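CurM Sulfotransferase (Moorea producta, PDB 4GBM) binds the nucleotide PAP and probably transfers a sulfo group from PAPS to a curacin intermediate, as the sulfotransferase domain of a polyketide synthase. Local coordinates at residues 81-86 against 263-268; 161-166 against 216-221; 172-177 against 191-196. The protein carries 2 engineered substitutions. All blocks are in the same frame, centred on the assembly; numbering follows the deposited sequence.

Contact 1: 81-86 against 263-268; sequences LSYLGE and ASLSIS. Engineered in segment 263-268: Ala263 (natural residue Lys). With ZN (zinc ion), chain B.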
loop_
_atom_site.group_PDB
_atom_site.type_symbol
_atom_site.label_atom_id
_atom_site.label_comp_id
_atom_site.label_asym_id
_atom_site.label_seq_id
_atom_site.Cartn_x
_atom_site.Cartn_y
_atom_site.Cartn_z
ATOM N N LEU A 81 -8.559 -0.585 13.908
ATOM C CA LEU A 81 -7.962 0.506 13.137
ATOM C C LEU A 81 -8.449 1.867 13.622
ATOM O O LEU A 81 -9.590 1.992 14.076
ATOM C CB LEU A 81 -8.293 0.336 11.649
ATOM C CG LEU A 81 -7.929 -0.985 10.962
ATOM C CD1 LEU A 81 -8.694 -1.116 9.653
ATOM C CD2 LEU A 81 -6.425 -1.132 10.728
ATOM N N SER A 82 -7.584 2.877 13.507
ATOM C CA SER A 82 -7.896 4.251 13.918
ATOM C C SER A 82 -9.093 4.830 13.160
ATOM O O SER A 82 -9.914 5.557 13.722
ATOM C CB SER A 82 -6.676 5.153 13.726
ATOM O OG SER A 82 -5.647 4.826 14.643
ATOM N N TYR A 83 -9.175 4.502 11.877
ATOM C CA TYR A 83 -10.296 4.910 11.045
ATOM C C TYR A 83 -11.113 3.676 10.661
ATOM O O TYR A 83 -10.887 2.589 11.202
ATOM C CB TYR A 83 -9.794 5.692 9.828
ATOM C CG TYR A 83 -9.069 6.969 10.215
ATOM C CD1 TYR A 83 -9.774 8.159 10.413
ATOM C CD2 TYR A 83 -7.688 6.981 10.407
ATOM C CE1 TYR A 83 -9.121 9.332 10.780
ATOM C CE2 TYR A 83 -7.026 8.148 10.775
ATOM C CZ TYR A 83 -7.748 9.317 10.957
ATOM O OH TYR A 83 -7.098 10.473 11.319
ATOM N N LEU A 84 -12.064 3.831 9.746
ATOM C CA LEU A 84 -13.061 2.777 9.520
ATOM C C LEU A 84 -12.574 1.554 8.728
ATOM O O LEU A 84 -13.088 0.451 8.923
ATOM C CB LEU A 84 -14.350 3.359 8.923
ATOM C CG LEU A 84 -14.992 4.521 9.695
ATOM C CD1 LEU A 84 -16.190 5.064 8.929
ATOM C CD2 LEU A 84 -15.398 4.133 11.120
ATOM N N GLY A 85 -11.590 1.745 7.850
ATOM C CA GLY A 85 -10.954 0.620 7.148
ATOM C C GLY A 85 -11.910 -0.260 6.362
ATOM O O GLY A 85 -11.841 -1.497 6.420
ATOM N N GLU A 86 -12.786 0.376 5.594
ATOM C CA GLU A 86 -13.840 -0.340 4.878
ATOM C C GLU A 86 -13.456 -0.811 3.476
ATOM O O GLU A 86 -14.333 -1.045 2.646
ATOM C CB GLU A 86 -15.097 0.527 4.811
ATOM C CG GLU A 86 -15.690 0.822 6.176
ATOM C CD GLU A 86 -16.994 1.583 6.120
ATOM O OE1 GLU A 86 -17.606 1.735 7.192
ATOM O OE2 GLU A 86 -17.413 2.031 5.027
ATOM N N ALA A 263 -13.981 6.242 5.920
ATOM C CA ALA A 263 -14.241 4.870 5.470
ATOM C C ALA A 263 -13.113 4.255 4.630
ATOM O O ALA A 263 -12.924 3.038 4.657
ATOM C CB ALA A 263 -15.575 4.791 4.726
ATOM N N SER A 264 -12.363 5.080 3.904
ATOM C CA SER A 264 -11.267 4.561 3.070
ATOM C C SER A 264 -9.916 4.620 3.779
ATOM O O SER A 264 -8.893 4.239 3.208
ATOM C CB SER A 264 -11.205 5.285 1.720
ATOM O OG SER A 264 -12.294 4.894 0.903
ATOM N N LEU A 265 -9.921 5.102 5.019
ATOM C CA LEU A 265 -8.694 5.246 5.800
ATOM C C LEU A 265 -8.569 4.105 6.792
ATOM O O LEU A 265 -9.574 3.537 7.222
ATOM C CB LEU A 265 -8.684 6.586 6.541
ATOM C CG LEU A 265 -8.106 7.824 5.855
ATOM C CD1 LEU A 265 -8.708 8.088 4.466
ATOM C CD2 LEU A 265 -8.311 9.022 6.777
ATOM N N SER A 266 -7.336 3.771 7.155
ATOM C CA SER A 266 -7.090 2.680 8.082
ATOM C C SER A 266 -6.246 3.162 9.237
ATOM O O SER A 266 -6.766 3.347 10.345
ATOM C CB SER A 266 -6.416 1.499 7.369
ATOM O OG SER A 266 -7.314 0.924 6.439
ATOM N N ILE A 267 -4.961 3.393 8.967
ATOM C CA ILE A 267 -3.989 3.706 10.020
ATOM C C ILE A 267 -3.695 5.189 10.207
ATOM O O ILE A 267 -3.446 5.627 11.327
ATOM C CB ILE A 267 -2.670 2.921 9.854
ATOM C CG1 ILE A 267 -1.980 3.261 8.525
ATOM C CG2 ILE A 267 -2.938 1.419 9.957
ATOM C CD1 ILE A 267 -0.485 2.961 8.505
ATOM N N SER A 268 -3.706 5.949 9.116
ATOM C CA SER A 268 -3.558 7.399 9.188
ATOM C C SER A 268 -4.304 8.005 8.013
ATOM O O SER A 268 -5.084 7.316 7.354
ATOM C CB SER A 268 -2.084 7.812 9.157
ATOM O OG SER A 268 -1.947 9.193 9.459
HETATM ZN ZN ZN B . -19.273 2.786 6.765
HETATM O O HOH W 1 -20.501 2.317 5.261
#
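Segments 81-86 and 263-268 run in opposite directions without forming regular strands, and three backbone bonds join them, all donated by the first: Tyr83 N to Ser266 O (3.1 Å), Gly85 N to Leu265 O (2.8 Å) and Glu86 N to Ala263 O (2.8 Å). In the second the N-H...O angle is only 136°, as the chain turns through Gly85. This residue has positive phi, and any beta carbon on it would collide with Leu81 CD1. Tyr83 packs along Leu265, whose CD2 sits over the middle of the ring, 3.9 Å from its centroid and only 6° off the normal, a nearly vertical CH-pi contact. Ser266 O lies in the ring plane at the edge. Tyr83 CG, anti to the carbonyl carbon (chi1 -62°), sets the ring alongside the leucine. The pairing ties the loop leading into helix 87-96 to the long loop after helix 228-239, in a partly buried part of the sulfotransferase domain. Glu86 is the N-cap residue of helix 87-96, and its extended side chain carries OE1 to a zinc ion at 2.0 Å. OE2 lies 3.3 Å from CB of Ala263, an engineered replacement for lysine, and accepts a bond from the zinc-bound water. Small and polar, Ser266 fits against Leu81 CD1 and Gly85 CA, where its OG hydrogen-bonds His65.

Contact 2: 161-166 against 216-221; sequences YLVRHP and QHQIRY. With A3P (adenosine-3'-5'-diphosphate), chain G.
Val163 O receives Tyr221 N at 2.7 Å, an almost straight bond at 177°, while the CA-H of Arg220 also leans on this oxygen. The bond continues the zigzag in which Tyr161 and Val163 donate to His217 O and Ile219 O, and Ile219 N donates to Tyr161 O. Arg164 and Tyr221 lie side by side. The arginine is extended from CG to NE, with CG anti to N (chi1 -173°), which lays it along the ring: CD rests over one face, 4.0 Å from the centroid, and CZ makes an off-centre cation-pi contact. Guanidinium and ring planes are 36° apart. The pairing is the parallel neighbour contact of a beta-alpha-beta crossover in the P-loop-like sheet of sulfotransferases, edge strand 216-220 flanking strand 158-163. Both strands end at the nucleotide. Tyr221 OH donates to N3 of the adenine at 2.7 Å, N3 lying in the plane of the Tyr221 ring, at its edge; Arg164 NH1 donates to the ribose O2' at 3.0 Å and also to Arg42 O. A long cation and a phenol suit these places, each reaching the ligand while bracing the other. Branched Leu162 and Ile219 pack together on one sheet face, with Leu162 CD1 3.9 Å from Ile219 CG2. On the other, the Tyr161 ring meets Gln218 NE2, amide and ring planes almost perpendicular, and the Tyr161 hydroxyl is hydrogen-bonded to Asn201 OD1.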
loop_
_atom_site.group_PDB
_atom_site.type_symbol
_atom_site.label_atom_id
_atom_site.label_comp_id
_atom_site.label_asym_id
_atom_site.label_seq_id
_atom_site.Cartn_x
_atom_site.Cartn_y
_atom_site.Cartn_z
ATOM N N TYR A 161 7.747 -2.188 -5.678
ATOM C CA TYR A 161 8.448 -1.680 -4.506
ATOM C C TYR A 161 8.528 -0.172 -4.631
ATOM O O TYR A 161 9.289 0.354 -5.450
ATOM C CB TYR A 161 9.840 -2.323 -4.414
ATOM C CG TYR A 161 10.739 -1.844 -3.285
ATOM C CD1 TYR A 161 10.219 -1.278 -2.112
ATOM C CD2 TYR A 161 12.119 -1.996 -3.385
ATOM C CE1 TYR A 161 11.068 -0.855 -1.086
ATOM C CE2 TYR A 161 12.975 -1.583 -2.369
ATOM C CZ TYR A 161 12.444 -1.021 -1.222
ATOM O OH TYR A 161 13.298 -0.604 -0.242
ATOM N N LEU A 162 7.699 0.507 -3.841
ATOM C CA LEU A 162 7.618 1.967 -3.841
ATOM C C LEU A 162 8.486 2.521 -2.716
ATOM O O LEU A 162 8.320 2.141 -1.556
ATOM C CB LEU A 162 6.158 2.402 -3.674
ATOM C CG LEU A 162 5.868 3.899 -3.547
ATOM C CD1 LEU A 162 6.271 4.684 -4.802
ATOM C CD2 LEU A 162 4.395 4.096 -3.235
ATOM N N VAL A 163 9.420 3.399 -3.080
ATOM C CA VAL A 163 10.353 4.005 -2.128
ATOM C C VAL A 163 10.249 5.529 -2.143
ATOM O O VAL A 163 9.938 6.125 -3.174
ATOM C CB VAL A 163 11.833 3.574 -2.380
ATOM C CG1 VAL A 163 12.010 2.081 -2.197
ATOM C CG2 VAL A 163 12.323 3.992 -3.760
ATOM N N ARG A 164 10.487 6.144 -0.986
ATOM C CA ARG A 164 10.543 7.600 -0.873
ATOM C C ARG A 164 11.726 7.981 0.012
ATOM O O ARG A 164 12.124 7.211 0.880
ATOM C CB ARG A 164 9.225 8.151 -0.315
ATOM C CG ARG A 164 9.158 9.676 -0.335
ATOM C CD ARG A 164 7.815 10.172 0.119
ATOM N NE ARG A 164 7.729 11.622 -0.044
ATOM C CZ ARG A 164 6.708 12.353 0.385
ATOM N NH1 ARG A 164 5.713 11.773 1.045
ATOM N NH2 ARG A 164 6.689 13.663 0.169
ATOM N N HIS A 165 12.290 9.166 -0.222
ATOM C CA HIS A 165 13.431 9.639 0.541
ATOM C C HIS A 165 13.131 9.569 2.040
ATOM O O HIS A 165 12.045 9.966 2.473
ATOM C CB HIS A 165 13.751 11.081 0.150
ATOM C CG HIS A 165 15.101 11.544 0.600
ATOM N ND1 HIS A 165 15.388 11.859 1.914
ATOM C CD2 HIS A 165 16.242 11.757 -0.098
ATOM C CE1 HIS A 165 16.654 12.230 2.006
ATOM N NE2 HIS A 165 17.192 12.181 0.800
ATOM N N PRO A 166 14.092 9.082 2.837
ATOM C CA PRO A 166 13.826 8.952 4.272
ATOM C C PRO A 166 13.475 10.276 4.977
ATOM O O PRO A 166 12.668 10.271 5.907
ATOM C CB PRO A 166 15.140 8.363 4.826
ATOM C CG PRO A 166 16.177 8.720 3.793
ATOM C CD PRO A 166 15.450 8.622 2.485
ATOM N N GLN A 216 9.576 -8.268 -9.901
ATOM C CA GLN A 216 9.685 -7.073 -9.068
ATOM C C GLN A 216 10.060 -5.839 -9.871
ATOM O O GLN A 216 10.773 -5.919 -10.880
ATOM C CB GLN A 216 10.686 -7.290 -7.933
ATOM C CG GLN A 216 12.058 -7.756 -8.403
ATOM C CD GLN A 216 12.948 -8.123 -7.250
ATOM O OE1 GLN A 216 13.438 -7.256 -6.523
ATOM N NE2 GLN A 216 13.160 -9.418 -7.066
ATOM N N HIS A 217 9.563 -4.691 -9.414
ATOM C CA HIS A 217 9.764 -3.433 -10.115
ATOM C C HIS A 217 9.785 -2.306 -9.102
ATOM O O HIS A 217 8.851 -2.171 -8.315
ATOM C CB HIS A 217 8.592 -3.231 -11.083
ATOM C CG HIS A 217 8.708 -2.025 -11.958
ATOM N ND1 HIS A 217 9.459 -2.013 -13.115
ATOM C CD2 HIS A 217 8.134 -0.802 -11.867
ATOM C CE1 HIS A 217 9.356 -0.826 -13.689
ATOM N NE2 HIS A 217 8.562 -0.072 -12.950
ATOM N N GLN A 218 10.838 -1.498 -9.119
ATOM C CA GLN A 218 10.947 -0.401 -8.165
ATOM C C GLN A 218 10.398 0.890 -8.745
ATOM O O GLN A 218 10.642 1.217 -9.910
ATOM C CB GLN A 218 12.406 -0.193 -7.747
ATOM C CG GLN A 218 12.573 0.748 -6.552
ATOM C CD GLN A 218 14.028 1.053 -6.249
ATOM O OE1 GLN A 218 14.515 2.152 -6.525
ATOM N NE2 GLN A 218 14.732 0.081 -5.687
ATOM N N ILE A 219 9.644 1.620 -7.922
ATOM C CA ILE A 219 9.192 2.967 -8.257
ATOM C C ILE A 219 9.648 3.923 -7.162
ATOM O O ILE A 219 9.434 3.667 -5.985
ATOM C CB ILE A 219 7.662 3.039 -8.392
ATOM C CG1 ILE A 219 7.209 2.217 -9.608
ATOM C CG2 ILE A 219 7.190 4.509 -8.547
ATOM C CD1 ILE A 219 5.715 2.141 -9.772
ATOM N N ARG A 220 10.287 5.016 -7.564
ATOM C CA ARG A 220 10.651 6.069 -6.624
ATOM C C ARG A 220 9.530 7.088 -6.612
ATOM O O ARG A 220 9.120 7.580 -7.669
ATOM C CB ARG A 220 11.969 6.717 -7.034
ATOM C CG ARG A 220 13.044 5.666 -7.314
ATOM C CD ARG A 220 14.316 6.272 -7.877
ATOM N NE ARG A 220 15.119 6.926 -6.849
ATOM C CZ ARG A 220 15.857 6.283 -5.948
ATOM N NH1 ARG A 220 16.558 6.983 -5.070
ATOM N NH2 ARG A 220 15.899 4.946 -5.912
ATOM N N TYR A 221 9.037 7.395 -5.414
ATOM C CA TYR A 221 7.985 8.399 -5.249
ATOM C C TYR A 221 8.321 9.689 -5.991
ATOM O O TYR A 221 7.449 10.316 -6.618
ATOM C CB TYR A 221 7.761 8.705 -3.762
ATOM C CG TYR A 221 6.873 9.903 -3.549
ATOM C CD1 TYR A 221 5.486 9.784 -3.620
ATOM C CD2 TYR A 221 7.417 11.164 -3.313
ATOM C CE1 TYR A 221 4.659 10.890 -3.446
ATOM C CE2 TYR A 221 6.603 12.283 -3.134
ATOM C CZ TYR A 221 5.229 12.139 -3.201
ATOM O OH TYR A 221 4.440 13.247 -3.022
HETATM P P1 A3P G . 1.853 13.913 3.574
HETATM O O1P A3P G . 1.969 13.666 5.056
HETATM O O2P A3P G . 0.481 14.367 3.146
HETATM O O3P A3P G . 2.990 14.726 3.021
HETATM P P2 A3P G . 0.859 6.970 1.892
HETATM O O4P A3P G . 1.858 5.908 1.554
HETATM O O5P A3P G . 0.539 7.119 3.352
HETATM O O6P A3P G . -0.362 6.927 1.012
HETATM O "O5'" A3P G . 1.610 8.358 1.537
HETATM C "C5'" A3P G . 1.023 9.595 1.953
HETATM C "C4'" A3P G . 1.804 10.690 1.268
HETATM O "O4'" A3P G . 1.495 10.670 -0.131
HETATM C "C3'" A3P G . 1.385 12.076 1.718
HETATM O "O3'" A3P G . 2.043 12.425 2.945
HETATM C "C2'" A3P G . 1.809 12.916 0.519
HETATM O "O2'" A3P G . 3.168 13.345 0.649
HETATM C "C1'" A3P G . 1.711 11.967 -0.671
HETATM N N9 A3P G . 0.555 12.333 -1.528
HETATM C C8 A3P G . -0.758 12.169 -1.263
HETATM N N7 A3P G . -1.530 12.654 -2.271
HETATM C C5 A3P G . -0.685 13.143 -3.203
HETATM C C6 A3P G . -0.810 13.799 -4.526
HETATM N N6 A3P G . -2.036 14.019 -5.062
HETATM N N1 A3P G . 0.338 14.152 -5.164
HETATM C C2 A3P G . 1.564 13.920 -4.642
HETATM N N3 A3P G . 1.745 13.321 -3.446
HETATM C C4 A3P G . 0.678 12.923 -2.716
#

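Contact 3: 172-177 against 191-196; sequences SFVRMR and RVAEQV. With A3P (adenosine-3'-5'-diphosphate), chain G.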
loop_
_atom_site.group_PDB
_atom_site.type_symbol
_atom_site.label_atom_id
_atom_site.label_comp_id
_atom_site.label_asym_id
_atom_site.label_seq_id
_atom_site.Cartn_x
_atom_site.Cartn_y
_atom_site.Cartn_z
ATOM N N SER A 172 6.923 13.439 7.497
ATOM C CA SER A 172 5.499 13.167 7.369
ATOM C C SER A 172 4.984 12.320 8.538
ATOM O O SER A 172 3.972 12.646 9.153
ATOM C CB SER A 172 5.220 12.463 6.035
ATOM O OG SER A 172 3.857 12.097 5.939
ATOM N N PHE A 173 5.691 11.236 8.846
ATOM C CA PHE A 173 5.306 10.334 9.931
ATOM C C PHE A 173 5.166 11.080 11.271
ATOM O O PHE A 173 4.182 10.899 12.001
ATOM C CB PHE A 173 6.342 9.208 10.015
ATOM C CG PHE A 173 5.967 8.079 10.938
ATOM C CD1 PHE A 173 6.170 8.191 12.311
ATOM C CD2 PHE A 173 5.449 6.892 10.428
ATOM C CE1 PHE A 173 5.852 7.145 13.167
ATOM C CE2 PHE A 173 5.126 5.823 11.286
ATOM C CZ PHE A 173 5.333 5.962 12.658
ATOM N N VAL A 174 6.140 11.932 11.570
ATOM C CA VAL A 174 6.145 12.730 12.797
ATOM C C VAL A 174 5.011 13.762 12.790
ATOM O O VAL A 174 4.288 13.902 13.784
ATOM C CB VAL A 174 7.534 13.386 13.024
ATOM C CG1 VAL A 174 7.506 14.390 14.175
ATOM C CG2 VAL A 174 8.583 12.306 13.322
ATOM N N ARG A 175 4.845 14.459 11.665
ATOM C CA ARG A 175 3.774 15.454 11.509
ATOM C C ARG A 175 2.389 14.840 11.732
ATOM O O ARG A 175 1.504 15.474 12.339
ATOM C CB ARG A 175 3.860 16.110 10.123
ATOM C CG ARG A 175 2.682 17.042 9.775
ATOM C CD ARG A 175 2.967 17.979 8.586
ATOM N NE ARG A 175 3.741 17.339 7.519
ATOM C CZ ARG A 175 3.254 16.447 6.657
ATOM N NH1 ARG A 175 4.057 15.910 5.744
ATOM N NH2 ARG A 175 1.973 16.079 6.716
ATOM N N MET A 176 2.213 13.610 11.251
ATOM C CA MET A 176 0.935 12.901 11.342
ATOM C C MET A 176 0.740 12.199 12.685
ATOM O O MET A 176 -0.309 11.597 12.933
ATOM C CB MET A 176 0.782 11.915 10.175
ATOM C CG MET A 176 0.726 12.594 8.800
ATOM S SD MET A 176 -0.598 13.802 8.653
ATOM C CE MET A 176 -2.040 12.739 8.738
ATOM N N ARG A 177 1.762 12.284 13.540
ATOM C CA ARG A 177 1.723 11.752 14.911
ATOM C C ARG A 177 1.458 10.249 14.957
ATOM O O ARG A 177 0.669 9.763 15.773
ATOM C CB ARG A 177 0.705 12.520 15.763
ATOM C CG ARG A 177 1.101 13.968 15.986
ATOM C CD ARG A 177 0.004 14.788 16.635
ATOM N NE ARG A 177 0.535 16.050 17.146
ATOM C CZ ARG A 177 0.887 17.092 16.394
ATOM N NH1 ARG A 177 0.777 17.047 15.069
ATOM N NH2 ARG A 177 1.362 18.186 16.973
ATOM N N ARG A 191 13.155 9.274 15.866
ATOM C CA ARG A 191 13.831 7.978 15.818
ATOM C C ARG A 191 12.851 6.838 15.550
ATOM O O ARG A 191 13.192 5.879 14.853
ATOM C CB ARG A 191 14.647 7.732 17.087
ATOM C CG ARG A 191 15.858 8.661 17.225
ATOM C CD ARG A 191 16.871 8.469 16.080
ATOM N NE ARG A 191 18.185 9.002 16.448
ATOM C CZ ARG A 191 19.111 9.427 15.591
ATOM N NH1 ARG A 191 18.892 9.401 14.277
ATOM N NH2 ARG A 191 20.268 9.891 16.063
ATOM N N VAL A 192 11.642 6.944 16.101
ATOM C CA VAL A 192 10.589 5.953 15.831
ATOM C C VAL A 192 10.252 5.947 14.340
ATOM O O VAL A 192 10.184 4.876 13.721
ATOM C CB VAL A 192 9.309 6.194 16.690
ATOM C CG1 VAL A 192 8.183 5.272 16.255
ATOM C CG2 VAL A 192 9.614 5.971 18.169
ATOM N N ALA A 193 10.065 7.141 13.769
ATOM C CA ALA A 193 9.782 7.289 12.341
ATOM C C ALA A 193 10.907 6.717 11.487
ATOM O O ALA A 193 10.660 6.019 10.501
ATOM C CB ALA A 193 9.532 8.760 11.979
ATOM N N GLU A 194 12.143 7.003 11.887
ATOM C CA GLU A 194 13.320 6.514 11.181
ATOM C C GLU A 194 13.367 4.987 11.205
ATOM O O GLU A 194 13.636 4.356 10.178
ATOM C CB GLU A 194 14.585 7.093 11.812
ATOM C CG GLU A 194 15.868 6.664 11.120
ATOM C CD GLU A 194 17.104 7.264 11.755
ATOM O OE1 GLU A 194 18.197 6.741 11.494
ATOM O OE2 GLU A 194 16.984 8.256 12.508
ATOM N N GLN A 195 13.087 4.407 12.368
ATOM C CA GLN A 195 13.080 2.950 12.507
ATOM C C GLN A 195 12.002 2.321 11.619
ATOM O O GLN A 195 12.227 1.268 11.021
ATOM C CB GLN A 195 12.892 2.547 13.972
ATOM C CG GLN A 195 12.838 1.045 14.212
ATOM C CD GLN A 195 12.725 0.697 15.682
ATOM O OE1 GLN A 195 13.662 0.903 16.457
ATOM N NE2 GLN A 195 11.576 0.158 16.074
ATOM N N VAL A 196 10.836 2.960 11.519
ATOM C CA VAL A 196 9.777 2.445 10.645
ATOM C C VAL A 196 10.230 2.442 9.177
ATOM O O VAL A 196 10.073 1.439 8.475
ATOM C CB VAL A 196 8.443 3.212 10.831
ATOM C CG1 VAL A 196 7.446 2.820 9.759
ATOM C CG2 VAL A 196 7.863 2.917 12.204
HETATM P P1 A3P G . 1.853 13.913 3.574
HETATM O O1P A3P G . 1.969 13.666 5.056
HETATM O O2P A3P G . 0.481 14.367 3.146
HETATM O O3P A3P G . 2.990 14.726 3.021
HETATM P P2 A3P G . 0.859 6.970 1.892
HETATM O O4P A3P G . 1.858 5.908 1.554
HETATM O O5P A3P G . 0.539 7.119 3.352
HETATM O O6P A3P G . -0.362 6.927 1.012
HETATM O "O5'" A3P G . 1.610 8.358 1.537
HETATM C "C5'" A3P G . 1.023 9.595 1.953
HETATM C "C4'" A3P G . 1.804 10.690 1.268
HETATM O "O4'" A3P G . 1.495 10.670 -0.131
HETATM C "C3'" A3P G . 1.385 12.076 1.718
HETATM O "O3'" A3P G . 2.043 12.425 2.945
HETATM C "C2'" A3P G . 1.809 12.916 0.519
HETATM O "O2'" A3P G . 3.168 13.345 0.649
HETATM C "C1'" A3P G . 1.711 11.967 -0.671
HETATM N N9 A3P G . 0.555 12.333 -1.528
HETATM C C8 A3P G . -0.758 12.169 -1.263
HETATM N N7 A3P G . -1.530 12.654 -2.271
HETATM C C5 A3P G . -0.685 13.143 -3.203
HETATM C C6 A3P G . -0.810 13.799 -4.526
HETATM N N6 A3P G . -2.036 14.019 -5.062
HETATM N N1 A3P G . 0.338 14.152 -5.164
HETATM C C2 A3P G . 1.564 13.920 -4.642
HETATM N N3 A3P G . 1.745 13.321 -3.446
HETATM C C4 A3P G . 0.678 12.923 -2.716
#
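One face of the Phe173 ring is covered by Ala193, whose CA stands 4.2 Å from the centroid, 28° off the normal, in a CH-pi contact; Val192 CG1 and Val196 CG2 approach obliquely. This is apolar packing of helices 166-175 and 189-208, which lie in the chain between parallel strands 158-163 and 216-220, as in the beta-alpha-beta crossover. Holding CG anti to the backbone N (chi1 -171°) sends the ring toward helix 189-208, where CD1 comes to 3.4 Å from Ala193 CB. The short alanine lets the flat ring lie close to the helix backbone, while Val196 CG2 touches CZ at 4.0 Å, the two side chains crossing at about a right angle. Val174 CG2 meets the same methyl of Ala193 from another side. An alanine in place of Phe173 is likely to open a gap between the helices, costing Ala193, Val192 and Val196 their packing partner. Helix 166-175 closes in a Schellman motif at Arg177, and its other side serves the nucleotide. There the 3'-phosphate oxygen O1P takes Ser172 OG at 2.6 Å, Arg175 NH1, and Arg175 NH2 at 2.9 Å, the phosphorus lying in the guanidinium plane; NH1 also reaches O3P and is salt-bridged to Glu171.

Contacts 2 and 3 belong to the buried body of the fold and share one crossover: strand 158-163 leads into helix 166-175, and helix 189-208 leads to strand 216-220. Both reach the nucleotide, contact 2 at the adenine and ribose, contact 3 at the 3'-phosphate. Their chemistry differs, however, since contact 2 rests on sheet hydrogen bonds and an arginine-tyrosine pair, whereas contact 3 packs helices through hydrocarbon alone. Contact 1 is only partly buried, lies across the chain's centre from contact 2, and joins two loops by main-chain bonds, with zinc at its margin. It nevertheless touches contact 3, where Ser268 OG packs 3.6 Å from Met176 CE.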